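Long-range contacts in putative aminooxidase (Propionibacterium acnes, PDB 2BA9), which probably isomerises polyunsaturated fatty acids such as linoleic acid to conjugated linoleic acid, using a bound flavin-adenine dinucleotide: residues G53-M58 with T205-E210; D79-P84 with W199-G204; F173-A178 with R331-Y336; K275-Q280 with F371-S376. All blocks are in the same frame, centred on the assembly; numbering follows the deposited sequence.

Contact 1: G53-M58 with T205-E210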
loop_
_atom_site.group_PDB
_atom_site.type_symbol
_atom_site.label_atom_id
_atom_site.label_comp_id
_atom_site.label_asym_id
_atom_site.label_seq_id
_atom_site.Cartn_x
_atom_site.Cartn_y
_atom_site.Cartn_z
ATOM N N GLY A 53 21.452 -0.730 16.472
ATOM C CA GLY A 53 20.794 0.122 17.466
ATOM C C GLY A 53 19.642 0.985 16.973
ATOM O O GLY A 53 19.063 1.740 17.747
ATOM N N ARG A 54 19.308 0.888 15.688
ATOM C CA ARG A 54 18.244 1.706 15.103
ATOM C C ARG A 54 17.472 0.854 14.106
ATOM O O ARG A 54 17.959 -0.177 13.650
ATOM C CB ARG A 54 18.808 2.961 14.404
ATOM C CG ARG A 54 19.582 3.901 15.335
ATOM C CD ARG A 54 19.775 5.304 14.779
ATOM N NE ARG A 54 21.004 5.427 14.006
ATOM C CZ ARG A 54 21.559 6.578 13.613
ATOM N NH1 ARG A 54 21.009 7.752 13.931
ATOM N NH2 ARG A 54 22.685 6.552 12.904
ATOM N N ARG A 55 16.260 1.282 13.799
ATOM C CA ARG A 55 15.401 0.528 12.915
ATOM C C ARG A 55 15.403 1.105 11.514
ATOM O O ARG A 55 15.351 2.320 11.316
ATOM C CB ARG A 55 13.973 0.462 13.467
ATOM C CG ARG A 55 13.893 -0.157 14.863
ATOM C CD ARG A 55 12.522 -0.062 15.468
ATOM N NE ARG A 55 11.586 -1.033 14.904
ATOM C CZ ARG A 55 10.376 -1.296 15.396
ATOM N NH1 ARG A 55 9.921 -0.663 16.471
ATOM N NH2 ARG A 55 9.610 -2.205 14.814
ATOM N N TYR A 56 15.431 0.216 10.534
ATOM C CA TYR A 56 15.276 0.622 9.151
ATOM C C TYR A 56 13.940 0.095 8.637
ATOM O O TYR A 56 13.281 -0.704 9.307
ATOM C CB TYR A 56 16.449 0.131 8.298
ATOM C CG TYR A 56 16.620 -1.367 8.245
ATOM C CD1 TYR A 56 16.114 -2.105 7.185
ATOM C CD2 TYR A 56 17.308 -2.045 9.241
ATOM C CE1 TYR A 56 16.288 -3.482 7.113
ATOM C CE2 TYR A 56 17.485 -3.417 9.182
ATOM C CZ TYR A 56 16.970 -4.130 8.114
ATOM O OH TYR A 56 17.143 -5.493 8.056
ATOM N N GLU A 57 13.547 0.557 7.454
ATOM C CA GLU A 57 12.252 0.228 6.900
ATOM C C GLU A 57 12.448 -0.740 5.736
ATOM O O GLU A 57 13.147 -0.444 4.747
ATOM C CB GLU A 57 11.517 1.490 6.429
ATOM C CG GLU A 57 11.251 2.573 7.493
ATOM C CD GLU A 57 10.065 2.278 8.416
ATOM O OE1 GLU A 57 9.772 1.081 8.681
ATOM O OE2 GLU A 57 9.412 3.257 8.879
ATOM N N MET A 58 11.856 -1.913 5.875
ATOM C CA MET A 58 11.709 -2.840 4.770
ATOM C C MET A 58 10.387 -2.601 4.033
ATOM O O MET A 58 10.182 -3.103 2.924
ATOM C CB MET A 58 11.812 -4.287 5.270
ATOM C CG MET A 58 13.253 -4.724 5.538
ATOM S SD MET A 58 14.369 -4.663 4.090
ATOM C CE MET A 58 13.442 -5.708 2.956
ATOM N N THR A 205 7.599 2.694 10.860
ATOM C CA THR A 205 6.158 2.646 10.691
ATOM C C THR A 205 5.590 1.459 11.484
ATOM O O THR A 205 4.479 1.551 12.000
ATOM C CB THR A 205 5.718 2.569 9.209
ATOM O OG1 THR A 205 6.381 1.477 8.561
ATOM C CG2 THR A 205 6.043 3.862 8.467
ATOM N N GLN A 206 6.367 0.375 11.621
ATOM C CA GLN A 206 5.894 -0.824 12.324
ATOM C C GLN A 206 5.574 -0.546 13.800
ATOM O O GLN A 206 4.648 -1.137 14.352
ATOM C CB GLN A 206 6.914 -1.957 12.212
ATOM C CG GLN A 206 6.434 -3.299 12.808
ATOM C CD GLN A 206 7.430 -4.440 12.632
ATOM O OE1 GLN A 206 8.639 -4.212 12.470
ATOM N NE2 GLN A 206 6.923 -5.680 12.654
ATOM N N ALA A 207 6.325 0.374 14.419
ATOM C CA ALA A 207 6.240 0.624 15.864
ATOM C C ALA A 207 4.831 0.922 16.357
ATOM O O ALA A 207 4.405 0.375 17.365
ATOM C CB ALA A 207 7.170 1.767 16.264
ATOM N N MET A 208 4.125 1.807 15.650
ATOM C CA MET A 208 2.810 2.262 16.089
ATOM C C MET A 208 1.717 1.196 15.963
ATOM O O MET A 208 0.726 1.231 16.684
ATOM C CB MET A 208 2.399 3.552 15.354
ATOM C CG MET A 208 2.287 3.453 13.833
ATOM S SD MET A 208 2.413 5.096 13.066
ATOM C CE MET A 208 2.355 4.674 11.311
ATOM N N PHE A 209 1.900 0.255 15.046
ATOM C CA PHE A 209 0.987 -0.870 14.919
ATOM C C PHE A 209 1.328 -1.973 15.930
ATOM O O PHE A 209 0.449 -2.687 16.399
ATOM C CB PHE A 209 0.986 -1.376 13.487
ATOM C CG PHE A 209 0.407 -0.395 12.521
ATOM C CD1 PHE A 209 -0.973 -0.155 12.498
ATOM C CD2 PHE A 209 1.222 0.322 11.670
ATOM C CE1 PHE A 209 -1.533 0.775 11.615
ATOM C CE2 PHE A 209 0.681 1.242 10.783
ATOM C CZ PHE A 209 -0.707 1.468 10.748
ATOM N N GLU A 210 2.606 -2.098 16.284
ATOM C CA GLU A 210 2.974 -2.934 17.423
ATOM C C GLU A 210 2.295 -2.387 18.678
ATOM O O GLU A 210 1.650 -3.128 19.415
ATOM C CB GLU A 210 4.496 -3.012 17.579
ATOM C CG GLU A 210 5.149 -3.797 16.467
ATOM C CD GLU A 210 6.672 -3.759 16.496
ATOM O OE1 GLU A 210 7.287 -2.722 16.840
ATOM O OE2 GLU A 210 7.255 -4.781 16.117
HETATM O O HOH W 1 7.453 -1.114 18.869
#
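The carboxylate of E57 reaches the first turn of helix 204-215 and accepts the backbone N-H of T205, whose N lies 2.7 Å from E57 OE2. That oxygen uses its syn lone pair, and an acid suits the place, since amides near a helix N-terminus often need outside acceptors and the helix dipole would probably favour a negative group. A bend at chi2 (-79°) brings the carboxylate up to the T205 amide.

Farther along the same helix, R55 forms a salt bridge, NH2 to E210 OE1 at 3.1 Å. The oxygen sits at the edge of the guanidinium, while the nitrogen stands above the carboxylate plane. Q206 OE1 adds a weak bond to R55 NH2 at 3.2 Å, and a water 2.6 Å from E210 OE1 weakly bridges to R55 NH1. The several N-H groups of arginine let R55 serve E210, Q206 and S48 O at once.

S48 is the second shell: its OG bonds E57 OE1, its N bonds Q206 OE1 and its O takes R55 NE. T205 OG1 bonds A60 O. M58 touches the flavin-adenine dinucleotide. An acid accepting an amide at the beginning of this helix, with a salt bridge one turn on, thus lies beside the cofactor pocket of an amine-oxidase-type flavoprotein fold.

Contact 2: D79-P84 with W199-G204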
loop_
_atom_site.group_PDB
_atom_site.type_symbol
_atom_site.label_atom_id
_atom_site.label_comp_id
_atom_site.label_asym_id
_atom_site.label_seq_id
_atom_site.Cartn_x
_atom_site.Cartn_y
_atom_site.Cartn_z
ATOM N N ASP A 79 2.056 7.454 20.134
ATOM C CA ASP A 79 3.162 7.592 19.202
ATOM C C ASP A 79 3.140 8.977 18.573
ATOM O O ASP A 79 2.090 9.617 18.494
ATOM C CB ASP A 79 3.095 6.508 18.127
ATOM C CG ASP A 79 3.429 5.120 18.675
ATOM O OD1 ASP A 79 4.612 4.847 18.944
ATOM O OD2 ASP A 79 2.517 4.292 18.810
ATOM N N LYS A 80 4.310 9.432 18.138
ATOM C CA LYS A 80 4.465 10.754 17.548
ATOM C C LYS A 80 5.186 10.617 16.229
ATOM O O LYS A 80 5.974 9.691 16.029
ATOM C CB LYS A 80 5.296 11.680 18.458
ATOM C CG LYS A 80 4.924 11.668 19.931
ATOM C CD LYS A 80 3.571 12.305 20.179
ATOM C CE LYS A 80 3.262 12.418 21.664
ATOM N NZ LYS A 80 1.887 12.974 21.889
ATOM N N VAL A 81 4.929 11.574 15.344
ATOM C CA VAL A 81 5.692 11.715 14.111
ATOM C C VAL A 81 7.062 12.290 14.497
ATOM O O VAL A 81 7.185 13.486 14.746
ATOM C CB VAL A 81 4.941 12.634 13.101
ATOM C CG1 VAL A 81 5.781 12.854 11.830
ATOM C CG2 VAL A 81 3.585 12.044 12.758
ATOM N N ASP A 82 8.074 11.431 14.574
ATOM C CA ASP A 82 9.387 11.837 15.105
ATOM C C ASP A 82 10.583 11.319 14.300
ATOM O O ASP A 82 11.691 11.309 14.796
ATOM C CB ASP A 82 9.515 11.414 16.582
ATOM C CG ASP A 82 9.295 9.900 16.803
ATOM O OD1 ASP A 82 9.225 9.130 15.817
ATOM O OD2 ASP A 82 9.191 9.475 17.980
ATOM N N GLY A 83 10.358 10.911 13.053
ATOM C CA GLY A 83 11.415 10.342 12.221
ATOM C C GLY A 83 12.298 11.384 11.543
ATOM O O GLY A 83 12.025 12.585 11.603
ATOM N N PRO A 84 13.369 10.928 10.876
ATOM C CA PRO A 84 14.227 11.893 10.189
ATOM C C PRO A 84 13.527 12.497 8.969
ATOM O O PRO A 84 12.766 11.807 8.280
ATOM C CB PRO A 84 15.467 11.074 9.792
ATOM C CG PRO A 84 15.177 9.645 10.109
ATOM C CD PRO A 84 13.812 9.532 10.705
ATOM N N TRP A 199 5.354 12.670 6.901
ATOM C CA TRP A 199 5.623 12.030 8.189
ATOM C C TRP A 199 6.557 10.834 8.046
ATOM O O TRP A 199 6.442 10.050 7.104
ATOM C CB TRP A 199 4.337 11.517 8.832
ATOM C CG TRP A 199 3.305 12.528 9.138
ATOM C CD1 TRP A 199 3.441 13.880 9.150
ATOM C CD2 TRP A 199 1.957 12.254 9.529
ATOM N NE1 TRP A 199 2.255 14.465 9.506
ATOM C CE2 TRP A 199 1.329 13.486 9.746
ATOM C CE3 TRP A 199 1.222 11.072 9.717
ATOM C CZ2 TRP A 199 -0.000 13.580 10.150
ATOM C CZ3 TRP A 199 -0.087 11.164 10.108
ATOM C CH2 TRP A 199 -0.691 12.406 10.323
ATOM N N THR A 200 7.472 10.700 9.000
ATOM C CA THR A 200 8.280 9.500 9.179
ATOM C C THR A 200 8.360 9.231 10.670
ATOM O O THR A 200 8.058 10.103 11.490
ATOM C CB THR A 200 9.730 9.638 8.642
ATOM O OG1 THR A 200 10.442 10.646 9.378
ATOM C CG2 THR A 200 9.742 9.990 7.155
ATOM N N TRP A 201 8.798 8.024 11.012
ATOM C CA TRP A 201 8.848 7.584 12.401
ATOM C C TRP A 201 10.240 7.051 12.720
ATOM O O TRP A 201 10.753 6.198 11.993
ATOM C CB TRP A 201 7.766 6.516 12.621
ATOM C CG TRP A 201 6.385 7.088 12.497
ATOM C CD1 TRP A 201 5.622 7.595 13.506
ATOM C CD2 TRP A 201 5.625 7.252 11.303
ATOM N NE1 TRP A 201 4.426 8.041 13.021
ATOM C CE2 TRP A 201 4.401 7.848 11.668
ATOM C CE3 TRP A 201 5.848 6.938 9.962
ATOM C CZ2 TRP A 201 3.402 8.145 10.736
ATOM C CZ3 TRP A 201 4.857 7.236 9.034
ATOM C CH2 TRP A 201 3.644 7.828 9.430
ATOM N N ALA A 202 10.849 7.571 13.790
ATOM C CA ALA A 202 12.197 7.147 14.238
ATOM C C ALA A 202 12.272 5.651 14.480
ATOM O O ALA A 202 13.239 4.995 14.080
ATOM C CB ALA A 202 12.619 7.889 15.525
ATOM N N ASP A 203 11.236 5.123 15.134
ATOM C CA ASP A 203 11.153 3.703 15.478
ATOM C C ASP A 203 10.396 2.909 14.428
ATOM O O ASP A 203 9.960 1.784 14.679
ATOM C CB ASP A 203 10.523 3.529 16.863
ATOM C CG ASP A 203 11.490 3.891 17.985
ATOM O OD1 ASP A 203 12.536 3.194 18.127
ATOM O OD2 ASP A 203 11.213 4.871 18.716
ATOM N N GLY A 204 10.241 3.497 13.249
ATOM C CA GLY A 204 9.657 2.808 12.113
ATOM C C GLY A 204 8.143 2.832 12.071
ATOM O O GLY A 204 7.476 2.982 13.115
HETATM O O HOH W 2 9.124 6.572 16.308
HETATM O O HOH W 3 10.596 7.470 18.778
#
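G83 lies directly against the backbone of W201 and A202, its CA 3.2 Å from A202 N, with no side chain to keep the loops apart. A CB here would run into T200 and W201, which explains the glycine. The touching parts run 84° apart end to end, so they do not pair as strands, and isolated hydrogen bonds fasten them instead. G83 N gives its hydrogen to T200 O at 2.9 Å, and T200 OG1 donates to P84 O at 2.8 Å, approaching from above the carbonyl plane. Threonine suits this site because its hydroxyl, held between the backbone N and the carbonyl carbon (chi1 64°), meets the other loop while T200 stays buried.

Next to this seam V81 lays CG2 over a face of the W199 indole, a CH-pi contact 3.8 Å from the five-membered ring centroid, and CG1 against W199 CB. M74 of helix 68-77 touches both V81 and W199. A branched aliphatic residue can cover ring and CB together.

The outer flank keeps one direct bond: D82 OD1 takes the amide of A202, second residue of the type I turn W201-G204, at 3.0 Å, from above its carboxylate plane. Beyond it the link is looser and runs through water. One water links D82 OD1 to D203 N, and a second donates to D82 OD2 and to D203 OD2, which lie 5.1 Å apart.

The two carboxylates therefore face each other through solvent, which probably eases their repulsion, while one backbone bond and the T200 hydroxyl grip the inner side: the junction relies on few, specific polar links where the loops touch and on water where they part.

Contact 3: F173-A178 with R331-Y336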
loop_
_atom_site.group_PDB
_atom_site.type_symbol
_atom_site.label_atom_id
_atom_site.label_comp_id
_atom_site.label_asym_id
_atom_site.label_seq_id
_atom_site.Cartn_x
_atom_site.Cartn_y
_atom_site.Cartn_z
ATOM N N PHE A 173 1.252 3.946 -15.155
ATOM C CA PHE A 173 0.093 4.724 -15.584
ATOM C C PHE A 173 -0.497 4.298 -16.936
ATOM O O PHE A 173 -1.641 4.649 -17.258
ATOM C CB PHE A 173 0.459 6.214 -15.649
ATOM C CG PHE A 173 0.713 6.868 -14.302
ATOM C CD1 PHE A 173 1.459 8.045 -14.237
ATOM C CD2 PHE A 173 0.200 6.346 -13.103
ATOM C CE1 PHE A 173 1.706 8.680 -13.016
ATOM C CE2 PHE A 173 0.443 6.992 -11.876
ATOM C CZ PHE A 173 1.194 8.148 -11.834
ATOM N N ASP A 174 0.273 3.561 -17.729
ATOM C CA ASP A 174 -0.235 3.013 -18.988
ATOM C C ASP A 174 -1.371 1.979 -18.774
ATOM O O ASP A 174 -2.136 1.703 -19.694
ATOM C CB ASP A 174 0.909 2.394 -19.807
ATOM C CG ASP A 174 1.541 1.181 -19.116
ATOM O OD1 ASP A 174 2.546 1.375 -18.396
ATOM O OD2 ASP A 174 1.036 0.047 -19.295
ATOM N N ASN A 175 -1.463 1.413 -17.565
ATOM C CA ASN A 175 -2.473 0.408 -17.258
ATOM C C ASN A 175 -3.228 0.558 -15.919
ATOM O O ASN A 175 -4.392 0.205 -15.842
ATOM C CB ASN A 175 -1.845 -0.981 -17.347
ATOM C CG ASN A 175 -0.765 -1.197 -16.318
ATOM O OD1 ASN A 175 -1.033 -1.714 -15.251
ATOM N ND2 ASN A 175 0.456 -0.799 -16.631
ATOM N N VAL A 176 -2.596 1.070 -14.868
ATOM C CA VAL A 176 -3.274 1.162 -13.553
ATOM C C VAL A 176 -4.391 2.201 -13.595
ATOM O O VAL A 176 -4.137 3.357 -13.939
ATOM C CB VAL A 176 -2.308 1.532 -12.427
ATOM C CG1 VAL A 176 -3.080 1.945 -11.160
ATOM C CG2 VAL A 176 -1.362 0.395 -12.134
ATOM N N PRO A 177 -5.632 1.800 -13.260
ATOM C CA PRO A 177 -6.769 2.725 -13.343
ATOM C C PRO A 177 -6.673 4.007 -12.500
ATOM O O PRO A 177 -6.197 3.967 -11.350
ATOM C CB PRO A 177 -7.950 1.866 -12.855
ATOM C CG PRO A 177 -7.532 0.455 -13.108
ATOM C CD PRO A 177 -6.065 0.442 -12.855
ATOM N N ALA A 178 -7.187 5.111 -13.064
ATOM C CA ALA A 178 -7.133 6.444 -12.432
ATOM C C ALA A 178 -7.646 6.472 -10.984
ATOM O O ALA A 178 -7.082 7.174 -10.137
ATOM C CB ALA A 178 -7.896 7.468 -13.279
ATOM N N ARG A 331 9.082 -5.905 -10.403
ATOM C CA ARG A 331 9.360 -7.125 -11.152
ATOM C C ARG A 331 8.308 -7.489 -12.195
ATOM O O ARG A 331 8.521 -8.415 -12.968
ATOM C CB ARG A 331 9.554 -8.307 -10.189
ATOM C CG ARG A 331 10.817 -8.161 -9.347
ATOM C CD ARG A 331 11.057 -9.301 -8.377
ATOM N NE ARG A 331 10.695 -10.599 -8.927
ATOM C CZ ARG A 331 10.735 -11.740 -8.253
ATOM N NH1 ARG A 331 11.170 -11.768 -7.000
ATOM N NH2 ARG A 331 10.361 -12.870 -8.850
ATOM N N ASN A 332 7.203 -6.760 -12.245
ATOM C CA ASN A 332 6.102 -7.122 -13.140
ATOM C C ASN A 332 5.459 -5.919 -13.831
ATOM O O ASN A 332 5.517 -4.794 -13.341
ATOM C CB ASN A 332 5.036 -7.878 -12.356
ATOM C CG ASN A 332 4.282 -6.967 -11.407
ATOM O OD1 ASN A 332 4.846 -6.477 -10.418
ATOM N ND2 ASN A 332 3.030 -6.678 -11.734
ATOM N N HIS A 333 4.833 -6.197 -14.975
ATOM C CA HIS A 333 4.036 -5.232 -15.724
ATOM C C HIS A 333 3.182 -6.071 -16.702
ATOM O O HIS A 333 3.640 -7.118 -17.188
ATOM C CB HIS A 333 4.976 -4.267 -16.463
ATOM C CG HIS A 333 4.291 -3.179 -17.232
ATOM N ND1 HIS A 333 3.739 -3.383 -18.477
ATOM C CD2 HIS A 333 4.122 -1.864 -16.958
ATOM C CE1 HIS A 333 3.237 -2.250 -18.927
ATOM N NE2 HIS A 333 3.454 -1.310 -18.025
ATOM N N PRO A 334 1.941 -5.637 -16.983
ATOM C CA PRO A 334 1.098 -6.422 -17.914
ATOM C C PRO A 334 1.697 -6.710 -19.302
ATOM O O PRO A 334 1.378 -7.726 -19.899
ATOM C CB PRO A 334 -0.163 -5.558 -18.062
ATOM C CG PRO A 334 -0.196 -4.728 -16.833
ATOM C CD PRO A 334 1.232 -4.447 -16.479
ATOM N N ASP A 335 2.535 -5.813 -19.804
ATOM C CA ASP A 335 3.092 -5.930 -21.153
ATOM C C ASP A 335 4.378 -6.769 -21.250
ATOM O O ASP A 335 4.882 -7.024 -22.368
ATOM C CB ASP A 335 3.303 -4.526 -21.732
ATOM C CG ASP A 335 1.990 -3.823 -22.041
ATOM O OD1 ASP A 335 0.930 -4.459 -21.877
ATOM O OD2 ASP A 335 2.012 -2.633 -22.437
ATOM N N TYR A 336 4.883 -7.215 -20.089
ATOM C CA TYR A 336 6.145 -7.960 -19.995
ATOM C C TYR A 336 6.059 -9.222 -19.130
ATOM O O TYR A 336 5.220 -9.338 -18.232
ATOM C CB TYR A 336 7.232 -7.065 -19.398
ATOM C CG TYR A 336 7.539 -5.828 -20.213
ATOM C CD1 TYR A 336 8.586 -5.829 -21.138
ATOM C CD2 TYR A 336 6.794 -4.670 -20.061
ATOM C CE1 TYR A 336 8.880 -4.707 -21.889
ATOM C CE2 TYR A 336 7.084 -3.522 -20.817
ATOM C CZ TYR A 336 8.125 -3.549 -21.728
ATOM O OH TYR A 336 8.415 -2.428 -22.478
HETATM O O HOH W 4 -0.069 -1.035 -21.337
#
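The H333 imidazole meets D174 at its edge and has CD of its own neighbour P334 over one face, offset toward the rim. This is a histidine-carboxylate hydrogen bond joining two surface loops of the flavoprotein fold, one leading into helix 178-184 and the other following strand 325-330. H333 NE2 donates to D174 OD1 at 2.9 Å, almost straight (174°) and in the ring plane, and the oxygen receives it on its syn lone pair. The carboxylate is turned 34° from the ring. With CG anti to the backbone N (chi1 -178°), H333 extends across to the aspartate.

Both partners are held from behind. The other ring nitrogen, ND1, accepts the D335 amide at 3.0 Å inside the type I turn H333-Y336, so both ring nitrogens are engaged, which fixes the ring's rotation. On the aspartate, N175 ND2 donates to D174 OD2 at 2.9 Å from above the carboxylate plane. The N175 amide, nearly perpendicular to the imidazole, also rests against P334, its OD1 3.5 Å from CG. Asparagine suits this spot, offering a donor to the acid and a flat side to the proline. Beyond the segments, H172 meets the H333 ring edge-to-face, and P304 touches both D174 and H333.

On the solvent side D174 OD2 and D335 OD2 come within 4.2 Å, a like-charged pair probably eased by one water that donates to both, 2.6 Å from D174 OD2.

Contact 4: K275-Q280 with F371-S376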
loop_
_atom_site.group_PDB
_atom_site.type_symbol
_atom_site.label_atom_id
_atom_site.label_comp_id
_atom_site.label_asym_id
_atom_site.label_seq_id
_atom_site.Cartn_x
_atom_site.Cartn_y
_atom_site.Cartn_z
ATOM N N LYS A 275 -9.734 -12.412 -10.489
ATOM C CA LYS A 275 -9.355 -11.297 -11.361
ATOM C C LYS A 275 -8.336 -10.344 -10.730
ATOM O O LYS A 275 -7.807 -9.455 -11.417
ATOM C CB LYS A 275 -10.578 -10.474 -11.747
ATOM C CG LYS A 275 -11.657 -11.221 -12.512
ATOM C CD LYS A 275 -12.914 -10.359 -12.613
ATOM C CE LYS A 275 -14.098 -11.115 -13.158
ATOM N NZ LYS A 275 -13.913 -11.496 -14.565
ATOM N N ILE A 276 -8.098 -10.511 -9.429
ATOM C CA ILE A 276 -7.177 -9.659 -8.682
ATOM C C ILE A 276 -5.771 -9.850 -9.239
ATOM O O ILE A 276 -5.326 -10.979 -9.432
ATOM C CB ILE A 276 -7.154 -9.996 -7.169
ATOM C CG1 ILE A 276 -8.530 -9.731 -6.525
ATOM C CG2 ILE A 276 -6.081 -9.172 -6.435
ATOM C CD1 ILE A 276 -8.660 -10.282 -5.118
ATOM N N ILE A 277 -5.099 -8.738 -9.500
ATOM C CA ILE A 277 -3.693 -8.732 -9.903
ATOM C C ILE A 277 -2.886 -7.973 -8.860
ATOM O O ILE A 277 -3.401 -7.064 -8.201
ATOM C CB ILE A 277 -3.494 -8.140 -11.328
ATOM C CG1 ILE A 277 -4.266 -6.836 -11.536
ATOM C CG2 ILE A 277 -3.980 -9.116 -12.384
ATOM C CD1 ILE A 277 -4.028 -6.194 -12.927
ATOM N N HIS A 278 -1.625 -8.361 -8.684
ATOM C CA HIS A 278 -0.774 -7.716 -7.690
ATOM C C HIS A 278 0.592 -7.365 -8.271
ATOM O O HIS A 278 0.970 -7.820 -9.369
ATOM C CB HIS A 278 -0.638 -8.595 -6.436
ATOM C CG HIS A 278 0.264 -9.778 -6.609
ATOM N ND1 HIS A 278 -0.164 -10.964 -7.163
ATOM C CD2 HIS A 278 1.566 -9.964 -6.287
ATOM C CE1 HIS A 278 0.839 -11.824 -7.187
ATOM N NE2 HIS A 278 1.898 -11.245 -6.652
ATOM N N GLN A 279 1.304 -6.524 -7.532
ATOM C CA GLN A 279 2.632 -6.083 -7.904
ATOM C C GLN A 279 3.671 -6.883 -7.143
ATOM O O GLN A 279 3.514 -7.185 -5.955
ATOM C CB GLN A 279 2.817 -4.591 -7.609
ATOM C CG GLN A 279 1.794 -3.707 -8.276
ATOM C CD GLN A 279 1.952 -3.679 -9.773
ATOM O OE1 GLN A 279 1.276 -4.413 -10.497
ATOM N NE2 GLN A 279 2.844 -2.824 -10.255
ATOM N N GLN A 280 4.737 -7.228 -7.852
ATOM C CA GLN A 280 5.922 -7.824 -7.246
ATOM C C GLN A 280 6.987 -6.736 -6.977
ATOM O O GLN A 280 7.841 -6.454 -7.839
ATOM C CB GLN A 280 6.462 -8.914 -8.174
ATOM C CG GLN A 280 5.505 -10.088 -8.400
ATOM C CD GLN A 280 6.090 -11.136 -9.329
ATOM O OE1 GLN A 280 7.231 -11.581 -9.151
ATOM N NE2 GLN A 280 5.317 -11.539 -10.326
ATOM N N PHE A 371 0.103 -4.005 -3.655
ATOM C CA PHE A 371 -0.947 -3.341 -4.410
ATOM C C PHE A 371 -1.894 -4.268 -5.159
ATOM O O PHE A 371 -1.904 -4.268 -6.388
ATOM C CB PHE A 371 -0.332 -2.306 -5.375
ATOM C CG PHE A 371 -1.361 -1.467 -6.110
ATOM C CD1 PHE A 371 -2.519 -1.014 -5.468
ATOM C CD2 PHE A 371 -1.176 -1.140 -7.439
ATOM C CE1 PHE A 371 -3.457 -0.223 -6.129
ATOM C CE2 PHE A 371 -2.127 -0.368 -8.128
ATOM C CZ PHE A 371 -3.268 0.097 -7.462
ATOM N N PRO A 372 -2.709 -5.051 -4.424
ATOM C CA PRO A 372 -3.737 -5.784 -5.148
ATOM C C PRO A 372 -4.712 -4.805 -5.775
ATOM O O PRO A 372 -5.120 -3.827 -5.142
ATOM C CB PRO A 372 -4.438 -6.608 -4.056
ATOM C CG PRO A 372 -4.157 -5.842 -2.772
ATOM C CD PRO A 372 -2.765 -5.304 -2.972
ATOM N N HIS A 373 -5.079 -5.069 -7.015
ATOM C CA HIS A 373 -6.022 -4.234 -7.728
ATOM C C HIS A 373 -6.610 -5.020 -8.902
ATOM O O HIS A 373 -6.242 -6.178 -9.129
ATOM C CB HIS A 373 -5.342 -2.949 -8.199
ATOM C CG HIS A 373 -4.235 -3.160 -9.177
ATOM N ND1 HIS A 373 -2.981 -3.604 -8.803
ATOM C CD2 HIS A 373 -4.172 -2.940 -10.510
ATOM C CE1 HIS A 373 -2.202 -3.666 -9.867
ATOM N NE2 HIS A 373 -2.899 -3.271 -10.916
ATOM N N VAL A 374 -7.517 -4.385 -9.636
ATOM C CA VAL A 374 -8.071 -4.984 -10.862
ATOM C C VAL A 374 -7.794 -4.078 -12.069
ATOM O O VAL A 374 -7.402 -2.910 -11.919
ATOM C CB VAL A 374 -9.574 -5.349 -10.739
ATOM C CG1 VAL A 374 -9.772 -6.431 -9.662
ATOM C CG2 VAL A 374 -10.444 -4.108 -10.457
ATOM N N SER A 375 -7.956 -4.657 -13.255
ATOM C CA SER A 375 -7.646 -3.988 -14.497
ATOM C C SER A 375 -8.710 -2.948 -14.791
ATOM O O SER A 375 -9.827 -2.995 -14.244
ATOM C CB SER A 375 -7.581 -5.005 -15.648
ATOM O OG SER A 375 -8.835 -5.662 -15.808
ATOM N N SER A 376 -8.367 -2.008 -15.665
ATOM C CA SER A 376 -9.333 -1.007 -16.101
ATOM C C SER A 376 -10.630 -1.654 -16.626
ATOM O O SER A 376 -11.731 -1.250 -16.243
ATOM C CB SER A 376 -8.713 -0.099 -17.162
ATOM O OG SER A 376 -9.637 0.904 -17.557
HETATM O O HOH W 5 -8.112 -7.516 -13.375
#
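I277 and H373 form an antiparallel hydrogen-bonded pair at the edge of the mixed sheet, where strand 277-288 runs beside outermost strand 359-373; the N-to-C directions of the short strands are 158° apart, close to antiparallel.

Backbone bonds come first. I277 N gives its hydrogen to H373 O at 2.8 Å and H373 N returns one to I277 O at 2.9 Å, both nearly straight. P372 CA adds a CA-H...O contact to I277 O (3.3 Å) beside that bond; proline suits a position whose N is not needed for pairing with 275-280. Farther on, a water spans the diverging strands from K275 O to S375 N, and S375 OG caps the amide of D378 in the next helix.

Apolar and ring contacts follow. I277 CG1 sits over one face of the H373 imidazole, a CH-pi contact 4.0 Å from its centroid, and F371 CE2 lies over the opposite face, leaving the ring sandwiched. I276 and P372 run side by side, CG2 to CB at 3.9 Å, where compact aliphatic groups fit, with W383 and L256 touching I276. Q279 lays its CG along the edge of the F371 ring.

Polar side chains complete the account. Q279 OE1, bonded to N332 ND2, lies at the edge of H373, 3.6 Å from CE1. Histidine suits the sandwich because a flat ring can still donate in its plane: H373 ND1 bonds the carbonyl O of F371, two residues back, at 2.7 Å.

Overall arrangement
The four contacts form two pairs on opposite sides of the chain's centre. Contacts 1 and 2 have centres 9 Å apart, and their segments 199-204 and 205-210 follow each other directly in the chain; there M208 SD lies 3.6 Å from W201 NE1. Contacts 3 and 4, also with centres 9 Å apart, are joined by probable hydrogen bonds from R331 N to Q280 O (2.9 Å) and between Q280 N and N332 OD1 (2.7 Å). Between the pairs centres are 27 to 32 Å apart. The flavin-adenine dinucleotide lies between them: M58 of contact 1 touches it, the T205 side chain is about 6 Å away, and the side chains of W201 in contact 2 and P372 in contact 4 about 7 Å.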